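Local structure of beta-1,4-galactanase (Thielavia heterothallica, 1HJS) at residues N152-L157 with L196-L201; E271-F276 with L323-V328. The protein hydrolyses beta-1,4-galactosidic linkages in type I arabinogalactans, as a family 53 glycoside hydrolase of clan GH-A. All blocks are in the same frame, centred on the assembly; numbering follows the deposited sequence.

Contact 1. Residues N152-L157 with L196-L201; sequences NIARLL and LKQGTL
A154 and L201 bring the two backbones to within 5.0 Å of each other, CA to CA, where the loop leaving helix 185-196 runs against the side of helix 150-165. A type I turn from L196 to G199 precedes the touching residues, and G199, with phi at 95°, takes the chain out of helical conformation and on to T200 and L201. This near approach falls at an alanine whose CB is the part touched, and three residues of the loop touch it. Q198 meets it with the start of its chain, CB lying 3.7 Å from A154 CB, while its amide folds back on the last turn of helix 185-196, NE2 bonding to N194 O. T200 comes closest: OG1 is 3.0 Å from A154 CB, placed there by a chi1 of 52° that sets the hydroxyl between its backbone N and carbonyl carbon. The same OG1 lies 3.5 Å from R155 N, but at a poor angle for a hydrogen bond. R155 itself heads elsewhere, to a salt bridge with D103 of helix 102-122. Deeper in, L201 extends its branches over L157, with CG anti to the backbone N (chi1 178°), and CD2 is 4.0 Å from L157 CB. The two leucines cross obliquely; W191 of helix 185-196 touches L157 and V195 touches L201. No hydrogen bond links the two segments, so the joint between these successive barrel helices rests on shape: an alanine on the helix face, a hydroxyl in close contact with its methyl, and a leucine pair beneath.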
ATOM      1  N   ASN A 152     -13.682 -10.820 -16.356  1.00 14.59           N
ATOM      2  CA  ASN A 152     -14.353 -10.023 -15.334  1.00 14.14           C
ATOM      3  C   ASN A 152     -13.386  -9.086 -14.615  1.00 14.03           C
ATOM      4  O   ASN A 152     -13.707  -7.931 -14.352  1.00 13.61           O
ATOM      5  CB  ASN A 152     -15.047 -10.935 -14.314  1.00 13.72           C
ATOM      6  CG  ASN A 152     -16.339 -11.541 -14.852  1.00 14.58           C
ATOM      7  OD1 ASN A 152     -16.717 -11.311 -16.002  1.00 14.75           O
ATOM      8  ND2 ASN A 152     -17.023 -12.309 -14.017  1.00 14.02           N
ATOM      9  N   ILE A 153     -12.203  -9.591 -14.290  1.00 14.09           N
ATOM     10  CA  ILE A 153     -11.196  -8.785 -13.605  1.00 14.07           C
ATOM     11  C   ILE A 153     -10.805  -7.576 -14.454  1.00 14.41           C
ATOM     12  O   ILE A 153     -10.781  -6.444 -13.967  1.00 14.60           O
ATOM     13  CB  ILE A 153      -9.935  -9.620 -13.304  1.00 13.79           C
ATOM     14  CG1 ILE A 153     -10.286 -10.738 -12.318  1.00 12.94           C
ATOM     15  CG2 ILE A 153      -8.837  -8.725 -12.736  1.00 12.85           C
ATOM     16  CD1 ILE A 153      -9.150 -11.706 -12.065  1.00 13.20           C
ATOM     17  N   ALA A 154     -10.504  -7.817 -15.726  1.00 14.41           N
ATOM     18  CA  ALA A 154     -10.122  -6.731 -16.622  1.00 15.11           C
ATOM     19  C   ALA A 154     -11.251  -5.708 -16.722  1.00 15.62           C
ATOM     20  O   ALA A 154     -11.014  -4.502 -16.697  1.00 14.88           O
ATOM     21  CB  ALA A 154      -9.787  -7.283 -18.010  1.00 14.96           C
ATOM     22  N   ARG A 155     -12.481  -6.201 -16.829  1.00 15.88           N
ATOM     23  CA  ARG A 155     -13.643  -5.333 -16.941  1.00 17.06           C
ATOM     24  C   ARG A 155     -13.836  -4.492 -15.681  1.00 16.35           C
ATOM     25  O   ARG A 155     -14.104  -3.289 -15.754  1.00 15.13           O
ATOM     26  CB  ARG A 155     -14.889  -6.176 -17.202  1.00 19.21           C
ATOM     27  CG  ARG A 155     -16.176  -5.388 -17.230  1.00 23.04           C
ATOM     28  CD  ARG A 155     -16.843  -5.478 -18.591  1.00 26.56           C
ATOM     29  NE  ARG A 155     -18.287  -5.643 -18.453  1.00 29.11           N
ATOM     30  CZ  ARG A 155     -18.936  -6.786 -18.651  1.00 29.89           C
ATOM     31  NH1 ARG A 155     -18.276  -7.883 -19.007  1.00 30.51           N
ATOM     32  NH2 ARG A 155     -20.247  -6.833 -18.476  1.00 30.17           N
ATOM     33  N   LEU A 156     -13.705  -5.132 -14.526  1.00 15.05           N
ATOM     34  CA  LEU A 156     -13.861  -4.430 -13.261  1.00 14.73           C
ATOM     35  C   LEU A 156     -12.791  -3.349 -13.102  1.00 14.20           C
ATOM     36  O   LEU A 156     -13.101  -2.207 -12.749  1.00 14.24           O
ATOM     37  CB  LEU A 156     -13.790  -5.425 -12.095  1.00 14.60           C
ATOM     38  CG  LEU A 156     -14.980  -6.384 -11.961  1.00 14.72           C
ATOM     39  CD1 LEU A 156     -14.660  -7.465 -10.935  1.00 14.82           C
ATOM     40  CD2 LEU A 156     -16.226  -5.607 -11.547  1.00 14.02           C
ATOM     41  N   LEU A 157     -11.536  -3.701 -13.370  1.00 13.50           N
ATOM     42  CA  LEU A 157     -10.446  -2.739 -13.240  1.00 13.39           C
ATOM     43  C   LEU A 157     -10.611  -1.576 -14.221  1.00 13.99           C
ATOM     44  O   LEU A 157     -10.280  -0.429 -13.898  1.00 13.62           O
ATOM     45  CB  LEU A 157      -9.093  -3.435 -13.440  1.00 12.33           C
ATOM     46  CG  LEU A 157      -8.754  -4.455 -12.344  1.00 12.60           C
ATOM     47  CD1 LEU A 157      -7.429  -5.129 -12.651  1.00 12.18           C
ATOM     48  CD2 LEU A 157      -8.692  -3.756 -10.990  1.00 12.04           C
ATOM     49  N   LEU A 196      -4.283  -8.253 -19.136  1.00 17.73           N
ATOM     50  CA  LEU A 196      -4.129  -7.360 -20.282  1.00 19.27           C
ATOM     51  C   LEU A 196      -4.523  -7.957 -21.629  1.00 20.34           C
ATOM     52  O   LEU A 196      -4.876  -7.223 -22.552  1.00 20.48           O
ATOM     53  CB  LEU A 196      -2.689  -6.843 -20.347  1.00 18.95           C
ATOM     54  CG  LEU A 196      -2.288  -5.936 -19.177  1.00 19.32           C
ATOM     55  CD1 LEU A 196      -0.804  -5.608 -19.247  1.00 19.34           C
ATOM     56  CD2 LEU A 196      -3.121  -4.660 -19.220  1.00 19.87           C
ATOM     57  N   LYS A 197      -4.468  -9.280 -21.748  1.00 21.38           N
ATOM     58  CA  LYS A 197      -4.822  -9.924 -23.010  1.00 22.90           C
ATOM     59  C   LYS A 197      -6.327  -9.886 -23.270  1.00 22.97           C
ATOM     60  O   LYS A 197      -6.779 -10.198 -24.368  1.00 22.87           O
ATOM     61  CB  LYS A 197      -4.327 -11.375 -23.024  1.00 23.99           C
ATOM     62  CG  LYS A 197      -5.003 -12.269 -22.003  1.00 26.41           C
ATOM     63  CD  LYS A 197      -4.336 -13.638 -21.903  1.00 28.62           C
ATOM     64  CE  LYS A 197      -4.520 -14.461 -23.163  1.00 30.20           C
ATOM     65  NZ  LYS A 197      -3.942 -15.835 -23.001  1.00 31.51           N
ATOM     66  N   GLN A 198      -7.102  -9.492 -22.263  1.00 23.30           N
ATOM     67  CA  GLN A 198      -8.551  -9.425 -22.409  1.00 23.60           C
ATOM     68  C   GLN A 198      -8.987  -8.289 -23.335  1.00 24.70           C
ATOM     69  O   GLN A 198     -10.018  -8.383 -23.999  1.00 24.84           O
ATOM     70  CB  GLN A 198      -9.217  -9.259 -21.041  1.00 23.30           C
ATOM     71  CG  GLN A 198      -8.929 -10.396 -20.075  1.00 22.19           C
ATOM     72  CD  GLN A 198      -9.209 -11.759 -20.684  1.00 22.33           C
ATOM     73  OE1 GLN A 198     -10.303 -12.011 -21.192  1.00 21.17           O
ATOM     74  NE2 GLN A 198      -8.221 -12.646 -20.632  1.00 21.56           N
ATOM     75  N   GLY A 199      -8.206  -7.214 -23.373  1.00 24.86           N
ATOM     76  CA  GLY A 199      -8.546  -6.100 -24.238  1.00 25.92           C
ATOM     77  C   GLY A 199      -9.337  -4.967 -23.603  1.00 26.32           C
ATOM     78  O   GLY A 199      -9.229  -3.822 -24.043  1.00 27.85           O
ATOM     79  N   THR A 200     -10.137  -5.269 -22.584  1.00 25.71           N
ATOM     80  CA  THR A 200     -10.930  -4.238 -21.919  1.00 25.07           C
ATOM     81  C   THR A 200     -10.031  -3.282 -21.140  1.00 24.38           C
ATOM     82  O   THR A 200     -10.062  -2.073 -21.368  1.00 24.58           O
ATOM     83  CB  THR A 200     -11.972  -4.857 -20.973  1.00 25.43           C
ATOM     84  OG1 THR A 200     -11.326  -5.774 -20.084  1.00 26.22           O
ATOM     85  CG2 THR A 200     -13.036  -5.595 -21.773  1.00 26.10           C
ATOM     86  N   LEU A 201      -9.236  -3.817 -20.218  1.00 23.08           N
ATOM     87  CA  LEU A 201      -8.311  -2.975 -19.467  1.00 22.24           C
ATOM     88  C   LEU A 201      -7.097  -2.784 -20.365  1.00 21.91           C
ATOM     89  O   LEU A 201      -6.457  -3.756 -20.764  1.00 21.81           O
ATOM     90  CB  LEU A 201      -7.873  -3.651 -18.165  1.00 21.33           C
ATOM     91  CG  LEU A 201      -6.868  -2.833 -17.342  1.00 20.83           C
ATOM     92  CD1 LEU A 201      -7.563  -1.613 -16.751  1.00 20.49           C
ATOM     93  CD2 LEU A 201      -6.279  -3.685 -16.233  1.00 20.75           C
TER

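Contact 2. Residues E271-F276 with L323-V328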
ATOM      1  N   GLU A 271      18.555  -0.293  13.913  1.00 16.44           N
ATOM      2  CA  GLU A 271      19.676  -0.178  12.985  1.00 16.48           C
ATOM      3  C   GLU A 271      19.436  -1.120  11.806  1.00 15.58           C
ATOM      4  O   GLU A 271      19.675  -0.766  10.648  1.00 15.62           O
ATOM      5  CB  GLU A 271      20.989  -0.555  13.684  1.00 17.56           C
ATOM      6  CG  GLU A 271      21.462   0.416  14.768  1.00 19.88           C
ATOM      7  CD  GLU A 271      20.541   0.487  15.981  1.00 21.35           C
ATOM      8  OE1 GLU A 271      20.016  -0.562  16.408  1.00 21.14           O
ATOM      9  OE2 GLU A 271      20.360   1.600  16.523  1.00 22.26           O
ATOM     10  N   GLY A 272      18.967  -2.325  12.118  1.00 14.81           N
ATOM     11  CA  GLY A 272      18.681  -3.306  11.086  1.00 14.01           C
ATOM     12  C   GLY A 272      17.569  -2.821  10.171  1.00 13.95           C
ATOM     13  O   GLY A 272      17.625  -3.030   8.957  1.00 13.39           O
ATOM     14  N   GLN A 273      16.553  -2.179  10.749  1.00 13.52           N
ATOM     15  CA  GLN A 273      15.448  -1.654   9.950  1.00 13.99           C
ATOM     16  C   GLN A 273      15.944  -0.639   8.933  1.00 13.76           C
ATOM     17  O   GLN A 273      15.524  -0.656   7.776  1.00 13.92           O
ATOM     18  CB  GLN A 273      14.403  -0.957  10.825  1.00 14.13           C
ATOM     19  CG  GLN A 273      13.583  -1.850  11.714  1.00 14.95           C
ATOM     20  CD  GLN A 273      12.454  -1.080  12.376  1.00 14.74           C
ATOM     21  OE1 GLN A 273      12.657   0.030  12.873  1.00 14.47           O
ATOM     22  NE2 GLN A 273      11.262  -1.663  12.389  1.00 13.46           N
ATOM     23  N   THR A 274      16.827   0.260   9.363  1.00 14.44           N
ATOM     24  CA  THR A 274      17.330   1.282   8.453  1.00 14.54           C
ATOM     25  C   THR A 274      18.096   0.646   7.302  1.00 14.20           C
ATOM     26  O   THR A 274      17.998   1.100   6.166  1.00 14.12           O
ATOM     27  CB  THR A 274      18.246   2.308   9.166  1.00 15.48           C
ATOM     28  OG1 THR A 274      19.493   1.693   9.498  1.00 19.34           O
ATOM     29  CG2 THR A 274      17.588   2.811  10.436  1.00 14.10           C
ATOM     30  N   THR A 275      18.851  -0.411   7.592  1.00 13.69           N
ATOM     31  CA  THR A 275      19.617  -1.087   6.552  1.00 13.39           C
ATOM     32  C   THR A 275      18.688  -1.746   5.541  1.00 12.63           C
ATOM     33  O   THR A 275      18.857  -1.577   4.334  1.00 13.08           O
ATOM     34  CB  THR A 275      20.549  -2.165   7.145  1.00 13.37           C
ATOM     35  OG1 THR A 275      21.528  -1.535   7.982  1.00 13.82           O
ATOM     36  CG2 THR A 275      21.249  -2.938   6.032  1.00 13.97           C
ATOM     37  N   PHE A 276      17.705  -2.494   6.035  1.00 11.98           N
ATOM     38  CA  PHE A 276      16.760  -3.172   5.155  1.00 11.84           C
ATOM     39  C   PHE A 276      15.974  -2.177   4.307  1.00 12.05           C
ATOM     40  O   PHE A 276      15.882  -2.322   3.089  1.00 11.39           O
ATOM     41  CB  PHE A 276      15.776  -4.018   5.970  1.00 11.85           C
ATOM     42  CG  PHE A 276      14.765  -4.751   5.125  1.00 12.54           C
ATOM     43  CD1 PHE A 276      15.129  -5.885   4.410  1.00 12.81           C
ATOM     44  CD2 PHE A 276      13.449  -4.298   5.041  1.00 12.76           C
ATOM     45  CE1 PHE A 276      14.198  -6.567   3.623  1.00 13.54           C
ATOM     46  CE2 PHE A 276      12.508  -4.971   4.256  1.00 12.62           C
ATOM     47  CZ  PHE A 276      12.882  -6.106   3.546  1.00 13.52           C
ATOM     48  N   LEU A 323      11.402   5.791  16.826  1.00 15.81           N
ATOM     49  CA  LEU A 323      12.717   5.202  17.018  1.00 15.90           C
ATOM     50  C   LEU A 323      13.694   5.865  16.052  1.00 16.06           C
ATOM     51  O   LEU A 323      13.289   6.566  15.123  1.00 15.33           O
ATOM     52  CB  LEU A 323      12.668   3.692  16.768  1.00 16.12           C
ATOM     53  CG  LEU A 323      11.724   2.906  17.682  1.00 16.08           C
ATOM     54  CD1 LEU A 323      11.792   1.429  17.345  1.00 16.36           C
ATOM     55  CD2 LEU A 323      12.113   3.143  19.145  1.00 17.04           C
ATOM     56  N   SER A 324      14.982   5.635  16.273  1.00 16.25           N
ATOM     57  CA  SER A 324      16.024   6.216  15.435  1.00 16.98           C
ATOM     58  C   SER A 324      15.920   5.808  13.966  1.00 16.58           C
ATOM     59  O   SER A 324      16.406   6.516  13.083  1.00 16.50           O
ATOM     60  CB  SER A 324      17.399   5.813  15.972  1.00 16.98           C
ATOM     61  OG  SER A 324      17.542   4.404  15.950  1.00 19.00           O
ATOM     62  N   SER A 325      15.295   4.669  13.703  1.00 15.61           N
ATOM     63  CA  SER A 325      15.167   4.183  12.333  1.00 15.24           C
ATOM     64  C   SER A 325      14.252   5.029  11.443  1.00 14.81           C
ATOM     65  O   SER A 325      14.373   4.998  10.222  1.00 14.14           O
ATOM     66  CB  SER A 325      14.664   2.740  12.348  1.00 15.03           C
ATOM     67  OG  SER A 325      13.473   2.643  13.110  1.00 14.93           O
ATOM     68  N   LEU A 326      13.351   5.794  12.049  1.00 14.75           N
ATOM     69  CA  LEU A 326      12.411   6.607  11.279  1.00 14.23           C
ATOM     70  C   LEU A 326      13.099   7.646  10.389  1.00 14.36           C
ATOM     71  O   LEU A 326      12.548   8.055   9.366  1.00 13.98           O
ATOM     72  CB  LEU A 326      11.417   7.301  12.224  1.00 14.05           C
ATOM     73  CG  LEU A 326      10.098   7.779  11.598  1.00 13.33           C
ATOM     74  CD1 LEU A 326       9.315   6.592  11.038  1.00 13.42           C
ATOM     75  CD2 LEU A 326       9.282   8.523  12.632  1.00 12.66           C
ATOM     76  N   SER A 327      14.302   8.068  10.769  1.00 13.84           N
ATOM     77  CA  SER A 327      15.023   9.064   9.982  1.00 14.48           C
ATOM     78  C   SER A 327      15.545   8.514   8.656  1.00 14.25           C
ATOM     79  O   SER A 327      16.089   9.261   7.844  1.00 14.03           O
ATOM     80  CB  SER A 327      16.195   9.633  10.789  1.00 14.72           C
ATOM     81  OG  SER A 327      17.160   8.627  11.051  1.00 15.47           O
ATOM     82  N   VAL A 328      15.384   7.211   8.439  1.00 13.89           N
ATOM     83  CA  VAL A 328      15.851   6.589   7.206  1.00 13.92           C
ATOM     84  C   VAL A 328      15.224   7.257   5.983  1.00 14.12           C
ATOM     85  O   VAL A 328      15.833   7.328   4.917  1.00 13.40           O
ATOM     86  CB  VAL A 328      15.522   5.071   7.182  1.00 13.89           C
ATOM     87  CG1 VAL A 328      14.020   4.853   7.079  1.00 13.09           C
ATOM     88  CG2 VAL A 328      16.247   4.399   6.020  1.00 13.84           C
TER
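In the outer layer of the eight-stranded beta/alpha barrel, helix 270-285 is flanked by a short 3-10 turn near the C-terminus, and Q273 and T274 of the helix meet S325 of that turn. The CA atoms of T274 and S325 are 5.3 Å apart, the nearest pair of the two segments. S325 donates its hydroxyl to the side-chain amide of Q273, with OG 2.7 Å from Q273 OE1. At the acceptor the C=O...OG angle is 160°, so the donor sits almost in line with the carbonyl bond. Q273 reaches this position with an extended chain, chi2 being -172°, and the other half of its amide is also engaged: NE2 gives hydrogen bonds to the carbonyls of W248 and T314. Bonds at both ends fix which way round the buried amide lies.

Helix 270-285 is the one that leads into the last barrel strand, 290-296, while the 3-10 turn belongs to the chain that follows that strand, so the contact fastens the C-terminal tail back onto the barrel wall. T274 supplies the apolar part. Its methyl CG2 presses against S325 CA at 3.4 Å, tighter than usual for two carbons. Its hydroxyl instead faces its own helix, OG1 giving a 2.7 Å hydrogen bond to E271 O, which also accepts from T275 N on the same face of the carbonyl plane. One turn further along, V328 sets CG2 3.7 Å from T274 O, its branch anti to the backbone N, and also touches I277 and T278. Toward solvent, E271 and S324 approach more loosely, with OE2 4.0 Å from S324 OG.

Both contacts belong to the outer layer of the same barrel, on opposite sides of the chain's centre: their own centres are 40 Å apart and they share no helix. Each is partly buried and of similar size, 264 Å² for contact 1 and 248 Å² for contact 2, but none of the six touching residues of contact 1 is exposed, while contact 2 has E271 and S324 at its solvent edge. Contact 1 sets the loop that leaves helix 185-196 against helix 150-165, with no hydrogen bond across it. Contact 2 joins a helix to the C-terminal tail and adds a buried serine-glutamine bond. Contact 1 is nearer the active site, the L157 side chain being about 11 Å from that of E135, the assigned proton donor, though not in contact with it.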